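Local coordinates for Alpha/beta hydrolase fold protein (Sphaerobacter thermophilus, PDB 3R0V) that is an alpha/beta hydrolase family member that probably acts as a hydrolase, its natural substrate not established, and here holds D-malate in its pocket, at residues V116-Y121 against A219-T224; Y121-S126 against N195-A200. All coordinates share one frame; numbering follows the deposited sequence.

Following the chain from the N terminus, past the earlier strands of the central sheet, the first element involved is strand 111-117, whose C-terminal end runs into a long loop. Residues 118-126 of that loop serve both contacts, passing from one to the other at Tyr121. Interaction 2 closes the inner loop, joining 121-126 to 195-200 after an excursion that is largely helical and holds no strand. Interaction 1 closes the outer one, once the chain has re-entered the sheet by strand 209-213 and begun helix 219-231. Interaction 2 is thus nested within interaction 1. The two also touch directly: Asp124 OD1 lies 2.9 Å from His223 ND1, probably a hydrogen bond between loop and helix.

Interaction 1. Residues V116-Y121 against A219-T224; sequences VFEPPY and AWIRHT
Thr224 OG1 donates a hydrogen bond of 2.7 Å to Tyr121 O, tying the first turns of helix 219-231 to the loop that leaves strand 111-117. The hydroxyl does not come in along a lone pair: it stands well above the carbonyl plane, 64° out of it, with a C=O...donor angle of 110°. With CG2 anti to the backbone N and OG1 anti to the carbonyl carbon (chi1 -70°), Thr224 turns both branches to the loop, so that CG2 packs 3.7 Å from Tyr121 CB while OG1 makes the bond. The same carbonyl oxygen is approached by the indole of Trp220, whose CZ3 lies 3.3 Å from Tyr121 O at the ring edge, near its plane. Beside it the outer corner of the indole, CH2, packs against Pro120 CB at 4.1 Å. Arg127 forms a cation-pi contact with Trp220 and hydrogen-bonds Pro120 O, binding this corner to the next part of the loop. Almost a turn earlier in the helix than Thr224, Ile221 sends CG2 to the aliphatic shaft of Glu118, 3.9 Å from its CG, the two side chains crossing at about a right angle. Glu118 CG also sits over the centre of the Phe117 ring, while its carboxylate passes on to Ser217. Between Ile221 and Thr224 a water donates to Pro119 O and to Ile221 O, bridging two backbone carbonyls across the buried contact. Pro120 is the centre of an inverse gamma turn, closed by a weak bond from Tyr121 N to Pro119 O, and it touches the bound D-malate. Helix 219-231 therefore backs a pocket-lining turn at the C-terminal end of the parallel strands, where alpha/beta hydrolases characteristically place their active site.

Interaction 2. Residues Y121-S126 against N195-A200; sequences YAVDDS and NTIPTA
Ala122 N donates a nearly straight hydrogen bond, 164° at the hydrogen, to Asn195 O at 2.8 Å. The donor lies 23° from the carbonyl plane, and the same oxygen also comes to the edge of the Tyr121 ring, 3.4 Å from CD1. This is the tight part of the contact. Tyr121 has its CG anti to the carbonyl carbon (chi1 -68°), which carries the ring along 195-198: Ile197 CG1 packs 3.6 Å from Tyr121 CB, and farther out Pro198 CD meets Tyr121 CE1 at 3.9 Å, both side chains crossing the tyrosine at about a right angle. With only a CB left at Tyr121, as in an alanine, Pro198 CD would probably lose its partner and Ile197 CG1 would keep little more than the CB contact, a gap opening where the ring lies. The segments joined here are the loop that follows strand 111-117 and the one leading into helix 199-202, with Pro198 at its N-cap position; the largely helical, strand-free part between them is consistent with the cap that many alpha/beta hydrolases insert over the active site. Toward solvent the contact thins to a single apolar pair, Val123 CG1 with Ile197 CD1 at 3.6 Å, and the backbones meet there through a water, which donates to Ala122 O and accepts from Ile197 N. Beyond it Thr196 turns its CB away and gives its hydroxyl to Asp194.

Interaction 1. Residues V116-Y121 against A219-T224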
# COMPACT_ATOMS: atom_id res chain seq x y z
N VAL A 116 4.09 7.28 -3.97
CA VAL A 116 3.16 6.75 -2.97
C VAL A 116 1.83 7.47 -3.02
O VAL A 116 1.77 8.69 -3.19
CB VAL A 116 3.77 6.84 -1.55
CG1 VAL A 116 4.96 5.91 -1.39
CG2 VAL A 116 4.15 8.30 -1.20
N PHE A 117 0.75 6.71 -2.90
CA PHE A 117 -0.59 7.28 -2.91
C PHE A 117 -1.26 7.11 -1.55
O PHE A 117 -1.41 5.98 -1.04
CB PHE A 117 -1.44 6.59 -3.99
CG PHE A 117 -2.87 7.05 -4.03
CD1 PHE A 117 -3.22 8.24 -4.65
CD2 PHE A 117 -3.87 6.27 -3.46
CE1 PHE A 117 -4.55 8.65 -4.70
CE2 PHE A 117 -5.21 6.68 -3.52
CZ PHE A 117 -5.54 7.87 -4.14
N GLU A 118 -1.66 8.23 -0.96
CA GLU A 118 -2.41 8.25 0.30
C GLU A 118 -1.84 7.34 1.39
O GLU A 118 -2.56 6.53 1.98
CB GLU A 118 -3.90 7.93 0.06
CG GLU A 118 -4.58 8.91 -0.90
CD GLU A 118 -6.08 8.73 -1.01
OE1 GLU A 118 -6.60 7.67 -0.60
OE2 GLU A 118 -6.74 9.66 -1.50
N PRO A 119 -0.55 7.48 1.70
CA PRO A 119 -0.02 6.75 2.86
C PRO A 119 -0.79 7.15 4.13
O PRO A 119 -0.86 8.34 4.44
CB PRO A 119 1.44 7.22 2.93
CG PRO A 119 1.50 8.47 2.14
CD PRO A 119 0.44 8.37 1.08
N PRO A 120 -1.38 6.17 4.83
CA PRO A 120 -2.33 6.52 5.90
C PRO A 120 -1.70 6.81 7.26
O PRO A 120 -2.16 6.29 8.29
CB PRO A 120 -3.25 5.28 5.97
CG PRO A 120 -2.34 4.14 5.53
CD PRO A 120 -1.42 4.73 4.49
N TYR A 121 -0.64 7.60 7.27
CA TYR A 121 -0.09 8.10 8.53
C TYR A 121 -1.01 9.20 9.03
O TYR A 121 -1.87 9.69 8.30
CB TYR A 121 1.34 8.63 8.36
CG TYR A 121 2.33 7.54 8.05
CD1 TYR A 121 2.87 6.78 9.07
CD2 TYR A 121 2.70 7.25 6.74
CE1 TYR A 121 3.77 5.76 8.80
CE2 TYR A 121 3.60 6.25 6.46
CZ TYR A 121 4.13 5.51 7.50
OH TYR A 121 5.02 4.49 7.20
N ALA A 219 -9.30 15.44 4.99
CA ALA A 219 -8.31 16.43 5.38
C ALA A 219 -7.06 15.79 5.98
O ALA A 219 -5.94 16.22 5.71
CB ALA A 219 -8.92 17.44 6.36
N TRP A 220 -7.25 14.77 6.80
CA TRP A 220 -6.08 14.21 7.47
C TRP A 220 -5.09 13.56 6.52
O TRP A 220 -3.88 13.57 6.77
CB TRP A 220 -6.50 13.25 8.59
CG TRP A 220 -7.19 11.97 8.20
CD1 TRP A 220 -8.54 11.74 8.15
CD2 TRP A 220 -6.56 10.73 7.86
NE1 TRP A 220 -8.78 10.43 7.80
CE2 TRP A 220 -7.58 9.79 7.61
CE3 TRP A 220 -5.22 10.32 7.74
CZ2 TRP A 220 -7.31 8.46 7.25
CZ3 TRP A 220 -4.96 9.01 7.38
CH2 TRP A 220 -6.00 8.10 7.14
N ILE A 221 -5.60 13.00 5.43
CA ILE A 221 -4.74 12.45 4.39
C ILE A 221 -3.97 13.55 3.66
O ILE A 221 -2.78 13.39 3.37
CB ILE A 221 -5.56 11.60 3.40
CG1 ILE A 221 -5.85 10.22 3.99
CG2 ILE A 221 -4.87 11.49 2.03
CD1 ILE A 221 -4.61 9.31 4.04
N ARG A 222 -4.62 14.67 3.36
CA ARG A 222 -3.91 15.80 2.76
C ARG A 222 -2.79 16.26 3.67
O ARG A 222 -1.68 16.52 3.21
CB ARG A 222 -4.83 16.98 2.49
CG ARG A 222 -5.97 16.72 1.51
CD ARG A 222 -6.55 18.06 1.03
NE ARG A 222 -6.93 18.93 2.14
CZ ARG A 222 -8.16 19.02 2.65
NH1 ARG A 222 -9.16 18.30 2.15
NH2 ARG A 222 -8.38 19.83 3.67
N HIS A 223 -3.07 16.39 4.96
CA HIS A 223 -2.05 16.91 5.86
C HIS A 223 -0.85 15.97 5.95
O HIS A 223 0.29 16.42 5.99
CB HIS A 223 -2.61 17.18 7.25
CG HIS A 223 -3.79 18.09 7.25
ND1 HIS A 223 -4.73 18.09 8.26
CD2 HIS A 223 -4.21 19.01 6.35
CE1 HIS A 223 -5.67 18.97 7.99
NE2 HIS A 223 -5.37 19.56 6.84
N THR A 224 -1.12 14.67 5.99
CA THR A 224 -0.06 13.68 5.98
C THR A 224 0.77 13.76 4.70
O THR A 224 2.00 13.74 4.75
CB THR A 224 -0.65 12.30 6.17
OG1 THR A 224 -1.12 12.21 7.52
CG2 THR A 224 0.40 11.21 5.89
O HOH W 1 -1.38 10.70 2.66

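Interaction 2. Residues Y121-S126 against N195-A200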
# COMPACT_ATOMS: atom_id res chain seq x y z
N TYR A 121 -0.64 7.60 7.27
CA TYR A 121 -0.09 8.10 8.53
C TYR A 121 -1.01 9.20 9.03
O TYR A 121 -1.87 9.69 8.30
CB TYR A 121 1.34 8.63 8.36
CG TYR A 121 2.33 7.54 8.05
CD1 TYR A 121 2.87 6.78 9.07
CD2 TYR A 121 2.70 7.25 6.74
CE1 TYR A 121 3.77 5.76 8.80
CE2 TYR A 121 3.60 6.25 6.46
CZ TYR A 121 4.13 5.51 7.50
OH TYR A 121 5.02 4.49 7.20
N ALA A 122 -0.83 9.60 10.28
CA ALA A 122 -1.62 10.66 10.88
C ALA A 122 -0.69 11.72 11.43
O ALA A 122 0.29 11.39 12.11
CB ALA A 122 -2.48 10.09 12.01
N VAL A 123 -0.98 12.99 11.16
CA VAL A 123 -0.15 14.07 11.68
C VAL A 123 -0.92 15.13 12.47
O VAL A 123 -0.32 16.09 12.94
CB VAL A 123 0.63 14.78 10.56
CG1 VAL A 123 1.55 13.79 9.86
CG2 VAL A 123 -0.35 15.43 9.56
N ASP A 124 -2.23 14.96 12.60
CA ASP A 124 -3.04 15.97 13.29
C ASP A 124 -4.37 15.37 13.76
O ASP A 124 -4.72 14.25 13.40
CB ASP A 124 -3.28 17.17 12.37
CG ASP A 124 -4.26 16.87 11.25
OD1 ASP A 124 -3.88 16.19 10.27
OD2 ASP A 124 -5.42 17.34 11.33
N ASP A 125 -5.11 16.15 14.55
CA ASP A 125 -6.34 15.67 15.16
C ASP A 125 -7.54 15.56 14.21
O ASP A 125 -8.58 15.06 14.61
CB ASP A 125 -6.74 16.56 16.34
CG ASP A 125 -5.88 16.33 17.58
OD1 ASP A 125 -4.99 15.46 17.60
OD2 ASP A 125 -6.13 17.04 18.58
N SER A 126 -7.40 16.01 12.96
CA SER A 126 -8.52 15.89 12.02
C SER A 126 -8.80 14.44 11.65
O SER A 126 -9.85 14.13 11.10
CB SER A 126 -8.31 16.74 10.76
OG SER A 126 -7.31 16.19 9.93
N ASN A 195 0.55 4.78 13.34
CA ASN A 195 0.27 5.79 12.32
C ASN A 195 1.11 7.04 12.40
O ASN A 195 0.94 7.95 11.60
CB ASN A 195 -1.21 6.16 12.26
CG ASN A 195 -2.09 4.97 11.98
OD1 ASN A 195 -1.72 4.06 11.23
ND2 ASN A 195 -3.25 4.95 12.62
N THR A 196 2.02 7.11 13.36
CA THR A 196 2.92 8.25 13.38
C THR A 196 4.06 8.06 12.37
O THR A 196 4.53 6.93 12.12
CB THR A 196 3.44 8.57 14.81
OG1 THR A 196 4.22 7.48 15.29
CG2 THR A 196 2.27 8.81 15.76
N ILE A 197 4.49 9.16 11.77
CA ILE A 197 5.56 9.08 10.78
C ILE A 197 6.93 8.91 11.43
O ILE A 197 7.28 9.68 12.33
CB ILE A 197 5.60 10.34 9.90
CG1 ILE A 197 4.27 10.51 9.16
CG2 ILE A 197 6.78 10.27 8.92
CD1 ILE A 197 4.18 11.80 8.40
N PRO A 198 7.71 7.91 10.99
CA PRO A 198 9.11 7.83 11.45
C PRO A 198 9.97 8.86 10.72
O PRO A 198 10.71 8.55 9.79
CB PRO A 198 9.52 6.39 11.09
CG PRO A 198 8.63 6.01 9.96
CD PRO A 198 7.34 6.78 10.12
N THR A 199 9.82 10.10 11.15
CA THR A 199 10.41 11.24 10.47
C THR A 199 11.91 11.13 10.24
O THR A 199 12.39 11.40 9.13
CB THR A 199 10.13 12.53 11.26
OG1 THR A 199 8.72 12.75 11.29
CG2 THR A 199 10.84 13.72 10.63
N ALA A 200 12.65 10.72 11.27
CA ALA A 200 14.10 10.59 11.17
C ALA A 200 14.47 9.66 10.02
O ALA A 200 15.35 9.98 9.21
CB ALA A 200 14.67 10.06 12.47
O HOH W 2 3.07 11.59 12.58